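Local structure of pectinesterase (Sitophilus oryzae, 4PMH) at residues Val79-Gly93 / Thr150-Leu164. The protein hydrolyses the methyl esters of pectin, releasing methanol, and probably serves in the digestion of plant cell walls. Numbering follows the deposited sequence.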
# COMPACT_ATOMS: atom_id res chain seq x y z
N VAL A 79 6.66 14.81 7.67
CA VAL A 79 6.15 13.48 7.95
C VAL A 79 4.99 13.53 8.93
O VAL A 79 4.80 14.53 9.64
CB VAL A 79 7.22 12.54 8.51
CG1 VAL A 79 8.29 12.27 7.47
CG2 VAL A 79 7.82 13.08 9.80
N VAL A 80 4.24 12.43 8.98
CA VAL A 80 3.20 12.20 9.99
C VAL A 80 3.40 10.79 10.52
O VAL A 80 3.31 9.82 9.76
CB VAL A 80 1.79 12.34 9.39
CG1 VAL A 80 0.72 12.16 10.46
CG2 VAL A 80 1.64 13.67 8.68
N TYR A 81 3.72 10.69 11.81
CA TYR A 81 4.02 9.42 12.45
C TYR A 81 2.93 9.16 13.47
O TYR A 81 2.71 9.98 14.38
CB TYR A 81 5.37 9.45 13.17
CG TYR A 81 6.63 9.44 12.31
CD1 TYR A 81 6.57 9.30 10.93
CD2 TYR A 81 7.89 9.53 12.90
CE1 TYR A 81 7.73 9.30 10.18
CE2 TYR A 81 9.06 9.50 12.15
CZ TYR A 81 8.97 9.39 10.79
OH TYR A 81 10.12 9.39 10.03
N ILE A 82 2.25 8.03 13.31
CA ILE A 82 1.27 7.57 14.31
C ILE A 82 1.87 6.38 15.04
O ILE A 82 1.85 5.27 14.51
CB ILE A 82 -0.09 7.13 13.72
CG1 ILE A 82 -0.58 8.07 12.61
CG2 ILE A 82 -1.11 6.96 14.85
CD1 ILE A 82 -1.13 9.41 13.03
N PRO A 83 2.41 6.58 16.25
CA PRO A 83 2.93 5.48 17.04
C PRO A 83 1.79 4.65 17.63
O PRO A 83 0.66 5.10 17.67
CB PRO A 83 3.72 6.18 18.14
CG PRO A 83 2.96 7.44 18.36
CD PRO A 83 2.45 7.85 17.00
N ASN A 84 2.11 3.46 18.12
CA ASN A 84 1.09 2.57 18.67
C ASN A 84 0.36 3.26 19.83
O ASN A 84 0.99 3.88 20.67
CB ASN A 84 1.71 1.25 19.15
CG ASN A 84 0.69 0.10 19.19
OD1 ASN A 84 -0.52 0.30 19.13
ND2 ASN A 84 1.20 -1.11 19.31
N THR A 85 -0.97 3.20 19.81
CA THR A 85 -1.80 3.86 20.80
C THR A 85 -3.17 3.20 20.77
O THR A 85 -3.53 2.61 19.78
CB THR A 85 -1.97 5.38 20.51
OG1 THR A 85 -2.95 5.94 21.40
CG2 THR A 85 -2.45 5.64 19.07
N LYS A 86 -3.91 3.30 21.86
CA LYS A 86 -5.29 2.77 21.92
C LYS A 86 -6.30 3.85 21.55
O LYS A 86 -7.50 3.57 21.50
CB LYS A 86 -5.63 2.25 23.32
CG LYS A 86 -4.61 1.33 23.97
CD LYS A 86 -4.31 0.11 23.11
CE LYS A 86 -3.68 -1.01 23.92
NZ LYS A 86 -4.71 -1.81 24.66
N VAL A 87 -5.84 5.08 21.32
CA VAL A 87 -6.74 6.14 20.85
C VAL A 87 -7.09 5.94 19.36
O VAL A 87 -6.17 5.99 18.51
CB VAL A 87 -6.13 7.55 20.99
CG1 VAL A 87 -7.14 8.59 20.54
CG2 VAL A 87 -5.70 7.81 22.44
N PRO A 88 -8.39 5.75 19.02
CA PRO A 88 -8.76 5.68 17.60
C PRO A 88 -8.68 7.07 16.96
O PRO A 88 -9.29 8.02 17.46
CB PRO A 88 -10.21 5.14 17.61
CG PRO A 88 -10.48 4.77 19.03
CD PRO A 88 -9.59 5.65 19.87
N LEU A 89 -7.96 7.18 15.85
CA LEU A 89 -7.74 8.44 15.18
C LEU A 89 -8.28 8.46 13.75
O LEU A 89 -8.09 7.51 12.99
CB LEU A 89 -6.25 8.73 15.16
CG LEU A 89 -5.46 8.74 16.47
CD1 LEU A 89 -3.97 8.97 16.16
CD2 LEU A 89 -5.94 9.81 17.41
N THR A 90 -8.96 9.56 13.40
CA THR A 90 -9.34 9.86 12.03
C THR A 90 -8.61 11.14 11.64
O THR A 90 -8.73 12.16 12.31
CB THR A 90 -10.86 10.07 11.94
OG1 THR A 90 -11.51 8.84 12.30
CG2 THR A 90 -11.29 10.47 10.55
N ILE A 91 -7.81 11.06 10.58
CA ILE A 91 -7.07 12.21 10.08
C ILE A 91 -7.61 12.52 8.70
O ILE A 91 -7.47 11.70 7.79
CB ILE A 91 -5.55 11.91 10.02
CG1 ILE A 91 -5.00 11.59 11.42
CG2 ILE A 91 -4.76 13.10 9.44
CD1 ILE A 91 -4.90 10.12 11.70
N TYR A 92 -8.22 13.69 8.54
CA TYR A 92 -8.83 14.05 7.28
C TYR A 92 -8.51 15.43 6.78
O TYR A 92 -8.37 16.35 7.56
CB TYR A 92 -10.34 13.86 7.33
CG TYR A 92 -11.10 14.85 8.18
CD1 TYR A 92 -11.29 14.63 9.52
CD2 TYR A 92 -11.64 15.96 7.61
CE1 TYR A 92 -12.02 15.54 10.30
CE2 TYR A 92 -12.38 16.86 8.35
CZ TYR A 92 -12.56 16.64 9.70
OH TYR A 92 -13.27 17.55 10.45
N GLY A 93 -8.43 15.55 5.46
CA GLY A 93 -8.19 16.83 4.82
C GLY A 93 -9.46 17.68 4.85
O GLY A 93 -10.58 17.17 4.69
N THR A 150 9.28 6.59 4.73
CA THR A 150 7.82 6.75 4.75
C THR A 150 7.41 8.14 5.14
O THR A 150 7.86 8.65 6.17
CB THR A 150 7.14 5.75 5.70
OG1 THR A 150 7.38 4.40 5.26
CG2 THR A 150 5.63 5.98 5.73
N VAL A 151 6.54 8.75 4.33
CA VAL A 151 6.01 10.09 4.64
C VAL A 151 4.91 10.06 5.72
O VAL A 151 4.96 10.84 6.67
CB VAL A 151 5.54 10.81 3.34
CG1 VAL A 151 4.80 12.10 3.65
CG2 VAL A 151 6.74 11.06 2.44
N PHE A 152 3.96 9.15 5.59
CA PHE A 152 2.88 8.95 6.57
C PHE A 152 2.96 7.49 7.08
O PHE A 152 2.71 6.54 6.33
CB PHE A 152 1.56 9.22 5.85
CG PHE A 152 0.40 9.59 6.73
CD1 PHE A 152 -0.13 8.69 7.65
CD2 PHE A 152 -0.25 10.81 6.55
CE1 PHE A 152 -1.23 9.03 8.43
CE2 PHE A 152 -1.37 11.15 7.30
CZ PHE A 152 -1.86 10.25 8.25
N TRP A 153 3.30 7.32 8.36
CA TRP A 153 3.67 6.03 8.93
C TRP A 153 2.70 5.66 10.06
O TRP A 153 2.69 6.31 11.10
CB TRP A 153 5.10 6.12 9.47
CG TRP A 153 5.76 4.80 9.80
CD1 TRP A 153 5.15 3.59 10.03
CD2 TRP A 153 7.16 4.58 9.99
NE1 TRP A 153 6.09 2.63 10.32
CE2 TRP A 153 7.33 3.22 10.31
CE3 TRP A 153 8.29 5.40 9.89
CZ2 TRP A 153 8.59 2.66 10.52
CZ3 TRP A 153 9.53 4.85 10.12
CH2 TRP A 153 9.68 3.49 10.42
N VAL A 154 1.88 4.64 9.85
CA VAL A 154 0.83 4.28 10.80
C VAL A 154 1.21 2.98 11.50
O VAL A 154 1.25 1.93 10.87
CB VAL A 154 -0.52 4.07 10.09
CG1 VAL A 154 -1.62 3.74 11.10
CG2 VAL A 154 -0.89 5.29 9.27
N LYS A 155 1.49 3.08 12.80
CA LYS A 155 1.74 1.95 13.69
C LYS A 155 0.68 1.78 14.76
O LYS A 155 0.94 1.12 15.75
CB LYS A 155 3.11 2.13 14.38
CG LYS A 155 4.28 2.01 13.43
CD LYS A 155 5.62 2.29 14.11
CE LYS A 155 6.23 1.05 14.73
NZ LYS A 155 6.86 0.14 13.73
N ALA A 156 -0.50 2.37 14.60
CA ALA A 156 -1.58 2.19 15.55
C ALA A 156 -2.76 1.57 14.82
O ALA A 156 -2.98 1.84 13.65
CB ALA A 156 -2.00 3.53 16.16
N PRO A 157 -3.53 0.72 15.53
CA PRO A 157 -4.75 0.17 14.94
C PRO A 157 -5.87 1.20 14.84
O PRO A 157 -5.82 2.21 15.52
CB PRO A 157 -5.15 -0.95 15.91
CG PRO A 157 -4.51 -0.61 17.20
CD PRO A 157 -3.26 0.18 16.87
N ALA A 158 -6.84 0.95 13.98
CA ALA A 158 -8.08 1.73 13.99
C ALA A 158 -7.98 3.16 13.43
O ALA A 158 -8.88 3.99 13.62
CB ALA A 158 -8.64 1.80 15.42
N VAL A 159 -6.87 3.45 12.75
CA VAL A 159 -6.70 4.73 12.13
C VAL A 159 -7.51 4.81 10.85
O VAL A 159 -7.52 3.87 10.04
CB VAL A 159 -5.21 5.00 11.79
CG1 VAL A 159 -5.07 6.28 11.00
CG2 VAL A 159 -4.39 5.06 13.06
N GLN A 160 -8.16 5.96 10.66
CA GLN A 160 -8.84 6.30 9.43
C GLN A 160 -8.09 7.48 8.76
O GLN A 160 -7.76 8.48 9.43
CB GLN A 160 -10.30 6.69 9.71
CG GLN A 160 -11.14 5.58 10.36
CD GLN A 160 -12.58 6.00 10.62
OE1 GLN A 160 -12.90 7.20 10.68
NE2 GLN A 160 -13.45 5.02 10.83
N ILE A 161 -7.78 7.34 7.47
CA ILE A 161 -7.12 8.40 6.69
C ILE A 161 -8.09 8.75 5.57
O ILE A 161 -8.48 7.88 4.81
CB ILE A 161 -5.77 7.92 6.09
CG1 ILE A 161 -4.78 7.52 7.18
CG2 ILE A 161 -5.17 9.03 5.25
CD1 ILE A 161 -3.51 6.88 6.62
N VAL A 162 -8.48 10.02 5.48
CA VAL A 162 -9.62 10.41 4.66
C VAL A 162 -9.35 11.71 3.93
O VAL A 162 -8.79 12.63 4.52
CB VAL A 162 -10.86 10.61 5.54
CG1 VAL A 162 -12.10 10.91 4.71
CG2 VAL A 162 -11.06 9.41 6.44
N ASN A 163 -9.75 11.78 2.66
CA ASN A 163 -9.79 13.05 1.93
C ASN A 163 -8.46 13.83 1.96
O ASN A 163 -8.40 14.99 2.29
CB ASN A 163 -10.93 13.93 2.46
CG ASN A 163 -11.24 15.11 1.54
OD1 ASN A 163 -11.13 15.00 0.33
ND2 ASN A 163 -11.64 16.23 2.12
N LEU A 164 -7.37 13.19 1.58
CA LEU A 164 -6.12 13.90 1.54
C LEU A 164 -5.15 13.16 0.64
O LEU A 164 -5.41 12.02 0.22
CB LEU A 164 -5.56 14.09 2.97
CG LEU A 164 -5.37 12.85 3.85
CD1 LEU A 164 -4.14 12.06 3.41
CD2 LEU A 164 -5.26 13.23 5.32
O HOH W 1 9.76 8.17 7.67
O HOH W 2 -6.25 2.56 18.38
O HOH W 3 -5.91 5.08 15.82
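Val80 lies over one face of the Phe152 ring, its CB 4.0 Å from the ring centroid in a CH-pi contact. Phe152 CG stands anti to the backbone N (chi1 -157°), which lets the ring lie alongside the valine. Ile91 CG2 meets the edge of the same ring at CZ. Ile82 CG2 packs on Ala156 CB (3.8 Å) and reaches Val159 CG2, while Ile91 CD1 touches Val159 CG1. Ile82 and Ile91, one from each strand of 79-93, thus meet the turn between 152-154 and 160-162. On the opposite face of the 80-82/152-154 pair, Trp153 turns its edge to the face of Tyr81 in a T-shaped pair, planes at 82°. A water joins Tyr81 OH to Thr150 O, and the same hydroxyl bonds Tyr116.

Thr90 OG1 donates to Gln160 OE1 (2.7 Å) from above the carbonyl plane, 43° out of it. The same OG1 also bonds Arg66, and Gln160 NE2 bonds Gln189. A valine in place of Thr90 would probably leave Gln160 OE1 without this donor and Arg66 without its partner in the hydroxyl.

Two parallel ladders carry most of these side chains. The hydrogen bond from Val80 N to Val151 O (2.9 Å) begins one ladder; that from Gly93 N to Val162 O (3.1 Å) ends the other. The register shifts by two residues across the intervening turns, where a water links Val87 O, Leu89 N and Pro157 O.

These are successive coils of the right-handed parallel beta-helix of pectinesterases. Strand 89-93 runs between 67-71 and 160-162. Helix 51-61 packs on Val80 and Ile82, and helix 131-138 on Tyr81 and Trp153.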